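Local coordinates for protein tRNA (guanine-N(1)-)-methyltransferase (Corynebacterium diphtheriae, PDB 7KFF) that probably catalyses transfer of a methyl group from S-adenosylmethionine to N1 of guanine 37 in tRNA, at residues R18-I24 and S47-L53; A40-L46 and V211-V217; K62-D66 and V76-V81; L271-W275 and Y294-R299. All coordinates share one frame; numbering follows the deposited sequence.

Interaction 1: R18-I24 and S47-L53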
loop_
_atom_site.group_PDB
_atom_site.type_symbol
_atom_site.label_atom_id
_atom_site.label_comp_id
_atom_site.label_asym_id
_atom_site.label_seq_id
_atom_site.Cartn_x
_atom_site.Cartn_y
_atom_site.Cartn_z
ATOM N N ARG A 18 -1.302 19.215 8.922
ATOM C CA ARG A 18 -2.719 19.099 8.619
ATOM C C ARG A 18 -2.914 18.197 7.414
ATOM O O ARG A 18 -2.299 18.416 6.367
ATOM C CB ARG A 18 -3.302 20.475 8.313
ATOM C CG ARG A 18 -4.730 20.492 7.869
ATOM C CD ARG A 18 -5.700 20.031 8.925
ATOM N NE ARG A 18 -7.052 20.101 8.393
ATOM C CZ ARG A 18 -8.158 20.022 9.123
ATOM N NH1 ARG A 18 -8.070 19.892 10.437
ATOM N NH2 ARG A 18 -9.343 20.081 8.531
ATOM N N LEU A 19 -3.743 17.177 7.573
ATOM C CA LEU A 19 -4.167 16.308 6.495
ATOM C C LEU A 19 -5.651 16.522 6.257
ATOM O O LEU A 19 -6.440 16.455 7.196
ATOM C CB LEU A 19 -3.986 14.838 6.850
ATOM C CG LEU A 19 -2.612 14.373 7.267
ATOM C CD1 LEU A 19 -2.642 12.859 7.515
ATOM C CD2 LEU A 19 -1.544 14.747 6.263
ATOM N N ASP A 20 -6.035 16.764 5.011
ATOM C CA ASP A 20 -7.437 16.829 4.616
ATOM C C ASP A 20 -7.663 15.769 3.547
ATOM O O ASP A 20 -6.880 15.659 2.599
ATOM C CB ASP A 20 -7.810 18.204 4.083
ATOM C CG ASP A 20 -8.016 19.212 5.179
ATOM O OD1 ASP A 20 -9.080 19.158 5.844
ATOM O OD2 ASP A 20 -7.091 20.018 5.426
ATOM N N VAL A 21 -8.721 14.987 3.695
ATOM C CA VAL A 21 -9.021 13.888 2.785
ATOM C C VAL A 21 -10.416 14.104 2.222
ATOM O O VAL A 21 -11.366 14.291 2.988
ATOM C CB VAL A 21 -8.957 12.531 3.506
ATOM C CG1 VAL A 21 -9.151 11.391 2.511
ATOM C CG2 VAL A 21 -7.674 12.373 4.265
ATOM N N ILE A 22 -10.549 14.054 0.898
ATOM C CA ILE A 22 -11.835 14.206 0.223
ATOM C C ILE A 22 -12.208 12.858 -0.383
ATOM O O ILE A 22 -11.421 12.274 -1.140
ATOM C CB ILE A 22 -11.796 15.302 -0.852
ATOM C CG1 ILE A 22 -11.290 16.622 -0.271
ATOM C CG2 ILE A 22 -13.180 15.478 -1.467
ATOM C CD1 ILE A 22 -10.865 17.636 -1.312
ATOM N N THR A 23 -13.394 12.361 -0.035
ATOM C CA THR A 23 -13.757 10.977 -0.295
ATOM C C THR A 23 -15.271 10.810 -0.275
ATOM O O THR A 23 -15.980 11.521 0.435
ATOM C CB THR A 23 -13.117 10.079 0.789
ATOM O OG1 THR A 23 -13.662 8.756 0.712
ATOM C CG2 THR A 23 -13.404 10.627 2.206
ATOM N N ILE A 24 -15.764 9.809 -1.009
ATOM C CA ILE A 24 -17.166 9.415 -0.840
ATOM C C ILE A 24 -17.376 8.393 0.284
ATOM O O ILE A 24 -18.527 8.026 0.566
ATOM C CB ILE A 24 -17.821 8.923 -2.151
ATOM C CG1 ILE A 24 -17.111 7.692 -2.695
ATOM C CG2 ILE A 24 -17.910 10.067 -3.161
ATOM C CD1 ILE A 24 -17.891 6.969 -3.771
ATOM N N SER A 47 -3.290 17.010 12.616
ATOM C CA SER A 47 -4.665 17.475 12.558
ATOM C C SER A 47 -5.270 16.835 11.321
ATOM O O SER A 47 -4.654 16.863 10.252
ATOM C CB SER A 47 -4.693 18.992 12.445
ATOM O OG SER A 47 -6.001 19.496 12.389
ATOM N N VAL A 48 -6.463 16.253 11.455
ATOM C CA VAL A 48 -7.077 15.497 10.370
ATOM C C VAL A 48 -8.477 16.016 10.092
ATOM O O VAL A 48 -9.317 16.089 11.007
ATOM C CB VAL A 48 -7.144 14.000 10.705
ATOM C CG1 VAL A 48 -7.892 13.229 9.638
ATOM C CG2 VAL A 48 -5.740 13.449 10.940
ATOM N N GLY A 49 -8.734 16.315 8.818
ATOM C CA GLY A 49 -10.070 16.596 8.337
ATOM C C GLY A 49 -10.461 15.629 7.234
ATOM O O GLY A 49 -9.705 15.445 6.284
ATOM N N VAL A 50 -11.634 15.021 7.343
ATOM C CA VAL A 50 -12.160 14.100 6.347
ATOM C C VAL A 50 -13.476 14.669 5.840
ATOM O O VAL A 50 -14.369 14.967 6.640
ATOM C CB VAL A 50 -12.339 12.681 6.916
ATOM C CG1 VAL A 50 -12.839 11.760 5.813
ATOM C CG2 VAL A 50 -11.025 12.178 7.493
ATOM N N HIS A 51 -13.593 14.822 4.521
ATOM C CA HIS A 51 -14.705 15.531 3.899
ATOM C C HIS A 51 -15.429 14.644 2.899
ATOM O O HIS A 51 -14.804 14.065 2.009
ATOM C CB HIS A 51 -14.202 16.776 3.162
ATOM C CG HIS A 51 -13.281 17.615 3.976
ATOM N ND1 HIS A 51 -13.734 18.542 4.879
ATOM C CD2 HIS A 51 -11.931 17.630 4.057
ATOM C CE1 HIS A 51 -12.703 19.116 5.470
ATOM N NE2 HIS A 51 -11.596 18.578 4.990
ATOM N N ASP A 52 -16.756 14.592 3.026
ATOM C CA ASP A 52 -17.591 13.848 2.089
ATOM C C ASP A 52 -17.687 14.623 0.787
ATOM O O ASP A 52 -18.269 15.707 0.755
ATOM C CB ASP A 52 -18.976 13.671 2.715
ATOM C CG ASP A 52 -19.880 12.722 1.943
ATOM O OD1 ASP A 52 -19.597 12.429 0.773
ATOM O OD2 ASP A 52 -20.894 12.283 2.542
ATOM N N LEU A 53 -17.154 14.048 -0.284
ATOM C CA LEU A 53 -17.214 14.688 -1.598
ATOM C C LEU A 53 -18.633 15.063 -1.995
ATOM O O LEU A 53 -18.837 16.043 -2.725
ATOM C CB LEU A 53 -16.613 13.730 -2.631
ATOM C CG LEU A 53 -16.568 14.213 -4.088
ATOM C CD1 LEU A 53 -15.626 15.390 -4.253
ATOM C CD2 LEU A 53 -16.224 13.051 -5.007
HETATM O O HOH W 1 -20.606 9.860 0.208
#
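His51 meets Asp20 across the two strands. Its NE2 donates to Asp20 OD1 at 2.7 Å, and the bond is almost straight at 175°. The oxygen lies in the plane of the imidazole, and the donor comes to it on the anti side of the carboxylate, tilted out of its plane. Arg18 NH2 reaches the same Asp20 OD1 at 2.9 Å, on the syn side and from the opposite face of the carboxylate. Arg18 NE meets Asp20 OD2 from above the carboxylate plane, at 3.0 Å, completing a two-nitrogen salt bridge. The third nitrogen, Arg18 NH1, donates to Ser47 OG at 2.9 Å, in the guanidinium plane. A bend at chi2 (65°) folds the arginine back over the neighbouring strand. One face of its guanidinium lies on the backbone of Gly49, with NH2 3.6 Å from Gly49 CA.

Beneath these groups run two parallel strands, the first and last elements of a beta-alpha-beta unit in the knotted SPOUT methyltransferase fold. Backbone bonds alternate between them from Leu19 N to Ser47 O through to Leu53 N to Thr23 O. Leu19, Val21, Val48 and Val50 occupy the sheet face opposite the polar cluster. Just past strand 47-52, Leu53 CD1 packs on Ile22 CG2 at 3.7 Å.

Strand 161-165 flanks residues 18-23 on their other edge, and its His161 NE2 is hydrogen-bonded to Asp20 OD2. The carboxylate is thus held at both oxygens, which probably favours its charged form. Helix 79-90 packs on Asp20 and Ile22, while helix 200-211 packs on Leu19 and Val21.

Interaction 2: A40-L46 and V211-V217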
loop_
_atom_site.group_PDB
_atom_site.type_symbol
_atom_site.label_atom_id
_atom_site.label_comp_id
_atom_site.label_asym_id
_atom_site.label_seq_id
_atom_site.Cartn_x
_atom_site.Cartn_y
_atom_site.Cartn_z
ATOM N N ALA A 40 -0.586 10.722 17.776
ATOM C CA ALA A 40 -0.003 11.939 17.220
ATOM C C ALA A 40 -0.965 13.109 17.337
ATOM O O ALA A 40 -0.547 14.232 17.639
ATOM C CB ALA A 40 0.382 11.715 15.761
ATOM N N ILE A 41 -2.248 12.875 17.066
ATOM C CA ILE A 41 -3.253 13.912 17.267
ATOM C C ILE A 41 -3.250 14.392 18.713
ATOM O O ILE A 41 -3.289 15.596 18.983
ATOM C CB ILE A 41 -4.635 13.400 16.834
ATOM C CG1 ILE A 41 -4.663 13.140 15.330
ATOM C CG2 ILE A 41 -5.732 14.380 17.235
ATOM C CD1 ILE A 41 -5.903 12.419 14.863
ATOM N N GLU A 42 -3.174 13.461 19.665
ATOM C CA GLU A 42 -3.188 13.832 21.079
ATOM C C GLU A 42 -1.901 14.506 21.541
ATOM O O GLU A 42 -1.883 15.050 22.655
ATOM C CB GLU A 42 -3.570 12.610 21.920
ATOM C CG GLU A 42 -4.990 12.157 21.561
ATOM C CD GLU A 42 -5.608 11.097 22.436
ATOM O OE1 GLU A 42 -4.959 10.565 23.358
ATOM O OE2 GLU A 42 -6.799 10.796 22.180
ATOM N N LYS A 43 -0.853 14.514 20.721
ATOM C CA LYS A 43 0.366 15.270 20.972
ATOM C C LYS A 43 0.386 16.588 20.205
ATOM O O LYS A 43 1.408 17.283 20.213
ATOM C CB LYS A 43 1.598 14.443 20.591
ATOM C CG LYS A 43 1.797 13.197 21.443
ATOM C CD LYS A 43 2.967 12.346 20.933
ATOM C CE LYS A 43 3.002 10.976 21.607
ATOM N NZ LYS A 43 3.680 9.947 20.755
ATOM N N ASP A 44 -0.723 16.957 19.555
ATOM C CA ASP A 44 -0.791 18.155 18.721
ATOM C C ASP A 44 0.227 18.131 17.579
ATOM O O ASP A 44 0.686 19.179 17.122
ATOM C CB ASP A 44 -0.632 19.448 19.529
ATOM C CG ASP A 44 -1.936 19.958 20.116
ATOM O OD1 ASP A 44 -3.030 19.673 19.561
ATOM O OD2 ASP A 44 -1.853 20.682 21.120
ATOM N N LEU A 45 0.578 16.945 17.086
ATOM C CA LEU A 45 1.498 16.799 15.963
ATOM C C LEU A 45 0.769 16.581 14.648
ATOM O O LEU A 45 1.389 16.674 13.585
ATOM C CB LEU A 45 2.449 15.621 16.231
ATOM C CG LEU A 45 3.345 15.767 17.467
ATOM C CD1 LEU A 45 4.099 14.477 17.724
ATOM C CD2 LEU A 45 4.302 16.922 17.256
ATOM N N LEU A 46 -0.533 16.315 14.711
ATOM C CA LEU A 46 -1.313 15.966 13.533
ATOM C C LEU A 46 -2.715 16.519 13.714
ATOM O O LEU A 46 -3.257 16.476 14.817
ATOM C CB LEU A 46 -1.359 14.448 13.370
ATOM C CG LEU A 46 -2.102 13.902 12.157
ATOM C CD1 LEU A 46 -1.421 14.313 10.865
ATOM C CD2 LEU A 46 -2.243 12.398 12.231
ATOM N N VAL A 211 3.654 10.312 8.561
ATOM C CA VAL A 211 3.499 10.824 9.922
ATOM C C VAL A 211 4.497 10.179 10.869
ATOM O O VAL A 211 4.932 10.817 11.834
ATOM C CB VAL A 211 2.033 10.682 10.382
ATOM C CG1 VAL A 211 1.891 11.029 11.858
ATOM C CG2 VAL A 211 1.105 11.555 9.510
ATOM N N ARG A 212 4.879 8.930 10.627
ATOM C CA ARG A 212 5.853 8.309 11.518
ATOM C C ARG A 212 7.218 8.987 11.468
ATOM O O ARG A 212 8.046 8.726 12.347
ATOM C CB ARG A 212 6.003 6.821 11.250
ATOM C CG ARG A 212 6.683 6.488 9.958
ATOM C CD ARG A 212 6.784 4.979 9.719
ATOM N NE ARG A 212 7.762 4.266 10.542
ATOM C CZ ARG A 212 9.068 4.202 10.292
ATOM N NH1 ARG A 212 9.600 4.841 9.274
ATOM N NH2 ARG A 212 9.845 3.488 11.080
ATOM N N LEU A 213 7.471 9.840 10.487
ATOM C CA LEU A 213 8.716 10.590 10.383
ATOM C C LEU A 213 8.646 11.954 11.061
ATOM O O LEU A 213 9.649 12.683 11.064
ATOM C CB LEU A 213 9.119 10.735 8.919
ATOM C CG LEU A 213 9.312 9.426 8.190
ATOM C CD1 LEU A 213 9.610 9.673 6.728
ATOM C CD2 LEU A 213 10.390 8.546 8.830
ATOM N N ILE A 214 7.505 12.311 11.641
ATOM C CA ILE A 214 7.404 13.553 12.411
ATOM C C ILE A 214 7.988 13.306 13.796
ATOM O O ILE A 214 7.543 12.375 14.490
ATOM C CB ILE A 214 5.942 14.001 12.510
ATOM C CG1 ILE A 214 5.384 14.286 11.114
ATOM C CG2 ILE A 214 5.811 15.219 13.426
ATOM C CD1 ILE A 214 3.945 14.699 11.101
ATOM N N PRO A 215 8.937 14.122 14.252
ATOM C CA PRO A 215 9.510 13.894 15.583
ATOM C C PRO A 215 8.436 13.905 16.665
ATOM O O PRO A 215 7.566 14.776 16.694
ATOM C CB PRO A 215 10.512 15.044 15.751
ATOM C CG PRO A 215 10.266 15.997 14.652
ATOM C CD PRO A 215 9.552 15.265 13.554
ATOM N N GLY A 216 8.500 12.909 17.551
ATOM C CA GLY A 216 7.549 12.740 18.621
ATOM C C GLY A 216 6.498 11.670 18.385
ATOM O O GLY A 216 5.831 11.253 19.347
ATOM N N VAL A 217 6.318 11.225 17.137
ATOM C CA VAL A 217 5.223 10.309 16.829
ATOM C C VAL A 217 5.565 8.875 17.213
ATOM O O VAL A 217 4.773 8.191 17.874
ATOM C CB VAL A 217 4.835 10.432 15.348
ATOM C CG1 VAL A 217 3.858 9.326 14.962
ATOM C CG2 VAL A 217 4.228 11.814 15.092
HETATM O O HOH W 2 2.115 9.105 18.269
#
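Leu45 and Lys43 reach from the end of helix 35-42 to the chain that follows helix 200-211. Leu45 places its CG anti to the carbonyl carbon (chi1 -62°), and this carries the CD1 branch into the bend at residues 214-217. There Leu45 CD1 lies 3.7 Å from Val217 CG2, the two side chains running antiparallel, flank against flank. The same methyl is 3.6 Å from Pro215 O. Val217 CG2 also touches Ala40 CB at 3.9 Å, so this one branch joins the helix to the residues after it.

Lys43 takes an extended shape beyond CG. Its ammonium reaches Gly216 O at 2.9 Å, in the carbonyl plane. A water accepts from Lys43 NZ and donates to Val217 O, giving the lysine a second, indirect hold on the turn.

Deeper down, Leu46 turns its CG anti to the backbone N (chi1 -178°). Its CD1 meets Val211 CG2 at 4.0 Å, the side chains roughly perpendicular.

Both backbones turn sharply here. Asp44, with positive phi, is the C-prime residue of a Schellman motif that ends the helix, with Leu45 N bonded to Ala40 O. The partner chain bends in a type II turn from Ile214 to Val217, which Leu45 and Lys43 meet.

The lysine bond lies on the exposed side, while Ala40, Leu46, Val211 and Val217 are buried. Leu37 of helix 35-42 packs on Leu46 and Val211. Leu46 also touches Leu19, and Ile214 touches Met17, both on strand 17-23, so the contact sits where two helix ends meet that strand.

Interaction 3: K62-D66 and V76-V81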
loop_
_atom_site.group_PDB
_atom_site.type_symbol
_atom_site.label_atom_id
_atom_site.label_comp_id
_atom_site.label_asym_id
_atom_site.label_seq_id
_atom_site.Cartn_x
_atom_site.Cartn_y
_atom_site.Cartn_z
ATOM N N LYS A 62 -27.129 13.825 -5.549
ATOM C CA LYS A 62 -25.764 13.870 -5.014
ATOM C C LYS A 62 -24.805 13.038 -5.867
ATOM O O LYS A 62 -23.986 12.262 -5.361
ATOM C CB LYS A 62 -25.719 13.440 -3.548
ATOM C CG LYS A 62 -26.786 14.090 -2.671
ATOM C CD LYS A 62 -26.655 15.606 -2.623
ATOM C CE LYS A 62 -25.706 16.069 -1.521
ATOM N NZ LYS A 62 -25.436 17.538 -1.584
ATOM N N SER A 63 -24.901 13.225 -7.180
ATOM C CA SER A 63 -24.103 12.456 -8.122
ATOM C C SER A 63 -22.673 12.975 -8.166
ATOM O O SER A 63 -22.438 14.183 -8.245
ATOM C CB SER A 63 -24.712 12.554 -9.517
ATOM O OG SER A 63 -23.975 11.779 -10.438
ATOM N N VAL A 64 -21.714 12.055 -8.128
ATOM C CA VAL A 64 -20.302 12.411 -8.201
ATOM C C VAL A 64 -19.600 11.801 -9.408
ATOM O O VAL A 64 -18.389 12.006 -9.575
ATOM C CB VAL A 64 -19.546 12.057 -6.907
ATOM C CG1 VAL A 64 -20.171 12.735 -5.714
ATOM C CG2 VAL A 64 -19.480 10.551 -6.735
ATOM N N ASP A 65 -20.311 11.039 -10.240
ATOM C CA ASP A 65 -19.678 10.298 -11.322
ATOM C C ASP A 65 -20.611 10.232 -12.520
ATOM O O ASP A 65 -21.822 10.435 -12.401
ATOM C CB ASP A 65 -19.275 8.880 -10.895
ATOM C CG ASP A 65 -20.441 8.071 -10.373
ATOM O OD1 ASP A 65 -20.811 8.255 -9.196
ATOM O OD2 ASP A 65 -20.988 7.262 -11.134
ATOM N N ASP A 66 -20.029 9.950 -13.683
ATOM C CA ASP A 66 -20.756 9.957 -14.948
ATOM C C ASP A 66 -19.991 9.097 -15.950
ATOM O O ASP A 66 -18.833 8.735 -15.733
ATOM C CB ASP A 66 -20.941 11.416 -15.409
ATOM C CG ASP A 66 -22.041 11.613 -16.437
ATOM O OD1 ASP A 66 -22.758 10.655 -16.803
ATOM O OD2 ASP A 66 -22.182 12.781 -16.854
ATOM N N VAL A 76 -16.573 7.803 -14.304
ATOM C CA VAL A 76 -15.489 8.738 -14.032
ATOM C C VAL A 76 -16.028 9.815 -13.111
ATOM O O VAL A 76 -17.146 10.294 -13.300
ATOM C CB VAL A 76 -14.992 9.365 -15.352
ATOM C CG1 VAL A 76 -13.944 10.416 -15.108
ATOM C CG2 VAL A 76 -14.473 8.282 -16.284
HETATM N N MSE A 77 -15.244 10.198 -12.117
HETATM C CA MSE A 77 -15.720 11.231 -11.213
HETATM C C MSE A 77 -15.696 12.630 -11.813
HETATM O O MSE A 77 -14.787 12.978 -12.577
HETATM C CB MSE A 77 -14.951 11.238 -9.913
HETATM C CG MSE A 77 -14.974 9.910 -9.158
HETATM SE SE MSE A 77 -14.087 9.802 -7.474
HETATM C CE MSE A 77 -15.530 9.453 -6.251
ATOM N N LYS A 78 -16.706 13.425 -11.420
ATOM C CA LYS A 78 -17.089 14.625 -12.152
ATOM C C LYS A 78 -16.232 15.828 -11.784
ATOM O O LYS A 78 -16.077 16.130 -10.593
ATOM C CB LYS A 78 -18.538 14.985 -11.788
ATOM C CG LYS A 78 -19.606 14.067 -12.335
ATOM C CD LYS A 78 -20.998 14.532 -11.863
ATOM C CE LYS A 78 -22.116 14.075 -12.763
ATOM N NZ LYS A 78 -23.465 14.440 -12.220
ATOM N N PRO A 79 -15.724 16.574 -12.770
ATOM C CA PRO A 79 -15.009 17.822 -12.450
ATOM C C PRO A 79 -15.863 18.860 -11.764
ATOM O O PRO A 79 -15.341 19.623 -10.943
ATOM C CB PRO A 79 -14.512 18.336 -13.812
ATOM C CG PRO A 79 -14.730 17.293 -14.758
ATOM C CD PRO A 79 -15.683 16.261 -14.204
ATOM N N THR A 80 -17.157 18.937 -12.085
ATOM C CA THR A 80 -18.004 19.972 -11.496
ATOM C C THR A 80 -18.265 19.749 -10.007
ATOM O O THR A 80 -18.759 20.662 -9.330
ATOM C CB THR A 80 -19.330 20.086 -12.248
ATOM O OG1 THR A 80 -19.966 18.799 -12.237
ATOM C CG2 THR A 80 -19.112 20.565 -13.702
ATOM N N VAL A 81 -17.930 18.574 -9.487
ATOM C CA VAL A 81 -17.943 18.292 -8.049
ATOM C C VAL A 81 -16.548 18.420 -7.451
ATOM O O VAL A 81 -16.356 19.107 -6.446
ATOM C CB VAL A 81 -18.561 16.901 -7.797
ATOM C CG1 VAL A 81 -18.574 16.586 -6.302
ATOM C CG2 VAL A 81 -19.971 16.833 -8.384
#
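This is a backbone-bonded contact in a short beta hairpin, strands 65-66 and 76-77, which leads directly into helix 79-90. It is partly buried and lies near the cofactor site: the Met77 side chain is about 7 Å from the bound S-adenosyl-L-homocysteine. Asp66 and Val76 form the antiparallel hydrogen-bonded pair. Val76 N donates to Asp66 O at 2.8 Å, and Asp66 N donates back to Val76 O at 2.9 Å. Asp65 and Met77 are the adjoining non-hydrogen-bonded pair. A further bond, Lys78 N to Val64 O at 2.9 Å, comes from above the carbonyl plane and ties the N-cap position of the helix to the first segment.

Val64 and the selenomethionine Met77 run abreast, with Val64 CG2 4.1 Å from Met77 CE. Val81, in the first turn of the helix, adds CG2 at 3.6 Å from Ser63 O. The second subunit packs against the hairpin, with its Thr240 on Asp66 and its Ser238 on Val76. Lys78, extended beyond CG (chi2 179°), runs alongside residues 63-66, and its NZ makes a weak hydrogen bond to Ser63 OG at 3.2 Å.

Interaction 4: L271-W275 and Y294-R299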
loop_
_atom_site.group_PDB
_atom_site.type_symbol
_atom_site.label_atom_id
_atom_site.label_comp_id
_atom_site.label_asym_id
_atom_site.label_seq_id
_atom_site.Cartn_x
_atom_site.Cartn_y
_atom_site.Cartn_z
ATOM N N LEU A 271 22.035 -8.757 4.001
ATOM C CA LEU A 271 22.458 -9.167 2.666
ATOM C C LEU A 271 21.722 -10.426 2.226
ATOM O O LEU A 271 21.304 -10.537 1.067
ATOM C CB LEU A 271 23.957 -9.448 2.647
ATOM C CG LEU A 271 24.859 -8.231 2.811
ATOM C CD1 LEU A 271 26.282 -8.641 3.129
ATOM C CD2 LEU A 271 24.812 -7.377 1.534
ATOM N N LYS A 272 21.556 -11.388 3.142
ATOM C CA LYS A 272 20.919 -12.655 2.800
ATOM C C LYS A 272 19.449 -12.443 2.446
ATOM O O LYS A 272 18.965 -12.966 1.435
ATOM C CB LYS A 272 21.050 -13.621 3.980
ATOM C CG LYS A 272 20.385 -14.966 3.797
ATOM C CD LYS A 272 20.746 -15.872 4.983
ATOM C CE LYS A 272 20.114 -17.251 4.889
ATOM N NZ LYS A 272 18.793 -17.281 5.554
ATOM N N ARG A 273 18.723 -11.668 3.262
ATOM C CA ARG A 273 17.315 -11.432 2.967
ATOM C C ARG A 273 17.183 -10.704 1.638
ATOM O O ARG A 273 16.306 -11.024 0.833
ATOM C CB ARG A 273 16.647 -10.637 4.090
ATOM C CG ARG A 273 15.154 -10.323 3.848
ATOM C CD ARG A 273 14.281 -11.570 3.829
ATOM N NE ARG A 273 14.086 -12.101 5.176
ATOM C CZ ARG A 273 13.078 -11.777 5.984
ATOM N NH1 ARG A 273 13.011 -12.319 7.196
ATOM N NH2 ARG A 273 12.129 -10.932 5.581
ATOM N N THR A 274 18.062 -9.729 1.382
ATOM C CA THR A 274 17.990 -8.998 0.116
ATOM C C THR A 274 18.297 -9.920 -1.062
ATOM O O THR A 274 17.609 -9.879 -2.089
ATOM C CB THR A 274 18.948 -7.801 0.149
ATOM O OG1 THR A 274 18.677 -6.991 1.304
ATOM C CG2 THR A 274 18.801 -6.959 -1.120
ATOM N N TRP A 275 19.317 -10.765 -0.926
ATOM C CA TRP A 275 19.619 -11.726 -1.975
ATOM C C TRP A 275 18.449 -12.671 -2.222
ATOM O O TRP A 275 18.126 -12.971 -3.375
ATOM C CB TRP A 275 20.861 -12.522 -1.590
ATOM C CG TRP A 275 21.198 -13.590 -2.565
ATOM C CD1 TRP A 275 21.796 -13.438 -3.779
ATOM C CD2 TRP A 275 20.938 -14.987 -2.418
ATOM N NE1 TRP A 275 21.939 -14.658 -4.392
ATOM C CE2 TRP A 275 21.417 -15.626 -3.579
ATOM C CE3 TRP A 275 20.353 -15.759 -1.416
ATOM C CZ2 TRP A 275 21.325 -16.999 -3.762
ATOM C CZ3 TRP A 275 20.264 -17.127 -1.601
ATOM C CH2 TRP A 275 20.744 -17.731 -2.765
ATOM N N TYR A 294 30.404 -12.825 0.983
ATOM C CA TYR A 294 29.288 -13.452 1.675
ATOM C C TYR A 294 28.183 -13.808 0.689
ATOM O O TYR A 294 27.631 -14.916 0.714
ATOM C CB TYR A 294 28.757 -12.516 2.760
ATOM C CG TYR A 294 27.571 -13.107 3.469
ATOM C CD1 TYR A 294 27.737 -14.101 4.423
ATOM C CD2 TYR A 294 26.283 -12.690 3.165
ATOM C CE1 TYR A 294 26.651 -14.658 5.065
ATOM C CE2 TYR A 294 25.197 -13.242 3.795
ATOM C CZ TYR A 294 25.383 -14.219 4.746
ATOM O OH TYR A 294 24.290 -14.765 5.379
ATOM N N VAL A 295 27.838 -12.867 -0.191
ATOM C CA VAL A 295 26.772 -13.117 -1.157
ATOM C C VAL A 295 27.162 -14.224 -2.133
ATOM O O VAL A 295 26.330 -15.062 -2.504
ATOM C CB VAL A 295 26.381 -11.810 -1.867
ATOM C CG1 VAL A 295 25.429 -12.093 -3.006
ATOM C CG2 VAL A 295 25.748 -10.860 -0.864
ATOM N N GLU A 296 28.428 -14.259 -2.554
ATOM C CA GLU A 296 28.875 -15.349 -3.416
ATOM C C GLU A 296 28.741 -16.698 -2.724
ATOM O O GLU A 296 28.485 -17.711 -3.385
ATOM C CB GLU A 296 30.324 -15.110 -3.853
ATOM C CG GLU A 296 30.464 -14.066 -4.955
ATOM C CD GLU A 296 31.899 -13.602 -5.164
ATOM O OE1 GLU A 296 32.807 -14.088 -4.450
ATOM O OE2 GLU A 296 32.113 -12.739 -6.042
ATOM N N GLY A 297 28.905 -16.736 -1.400
ATOM C CA GLY A 297 28.683 -17.972 -0.670
ATOM C C GLY A 297 27.237 -18.416 -0.698
ATOM O O GLY A 297 26.952 -19.617 -0.673
ATOM N N LEU A 298 26.309 -17.463 -0.760
ATOM C CA LEU A 298 24.901 -17.815 -0.910
ATOM C C LEU A 298 24.638 -18.413 -2.286
ATOM O O LEU A 298 23.884 -19.383 -2.416
ATOM C CB LEU A 298 24.030 -16.572 -0.722
ATOM C CG LEU A 298 24.203 -15.806 0.581
ATOM C CD1 LEU A 298 23.353 -14.528 0.570
ATOM C CD2 LEU A 298 23.854 -16.678 1.771
ATOM N N ARG A 299 25.243 -17.833 -3.326
ATOM C CA ARG A 299 25.020 -18.311 -4.686
ATOM C C ARG A 299 25.573 -19.715 -4.892
ATOM O O ARG A 299 25.043 -20.471 -5.715
ATOM C CB ARG A 299 25.631 -17.321 -5.681
ATOM C CG ARG A 299 24.920 -15.970 -5.705
ATOM C CD ARG A 299 25.735 -14.881 -6.401
ATOM N NE ARG A 299 25.029 -13.597 -6.399
ATOM C CZ ARG A 299 25.587 -12.424 -6.689
ATOM N NH1 ARG A 299 26.874 -12.352 -7.001
ATOM N NH2 ARG A 299 24.854 -11.318 -6.657
#
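Trp275 and Leu298 form the close part of this helix-helix contact. Leu298 CB sits over one face of the indole, 3.7 Å from the centroid of the six-membered ring and only 6° off its normal, a CH-pi contact. Leu298 CD1 extends the overlap and lies 3.8 Å from Trp275 CE3. The leucine runs back along the indole. With CG anti to the backbone N (chi1 176°), Trp275 carries its ring across to helix 289-299. There its five-membered part meets Val295, with CD1 4.0 Å from Val295 CG1.

Leu271 continues the apolar seam further along. Its CB is 4.0 Å from Tyr294 CD2 and also near Val295 CG2. Leu282 of helix 279-283 packs on both Leu271 and Trp275. The helix segments cross at -47°, with axes 10.2 Å apart.

The outer side is looser. Arg299 is exposed and poorly ordered, so its approach to the Trp275 ring is uncertain. At the other margin, Lys272 CB lies 3.7 Å from Tyr294 OH. The lysine bends at chi4 and makes its salt bridge with Glu276 of its own helix.

Between the two segments neither Lys272 nor Arg299 makes a polar bond. Helices 259-277 and 289-299 are joined here by apolar and aromatic packing, which suggests that shape fit, more than polar pairing, holds these two segments together.

Interaction 1 is the buried one, a parallel strand pair with a charged cluster on one face. Interactions 2, 3 and 4 are partly buried. Interactions 1 and 2 share the unit of strand 17-23, helix 35-42 and strand 46-52, and they touch where Leu19 CG meets Leu46 CD1 at 3.8 Å. Interaction 3 touches the other end of interaction 1, where Leu53 and Ile24 pack on Met77 CE. Interaction 4 stands apart, its centre about 45 Å from that of interaction 1. Backbone bonding dominates interactions 1 and 3. Interaction 2 mixes apolar packing with one lysine bond, and interaction 4 relies on packing alone.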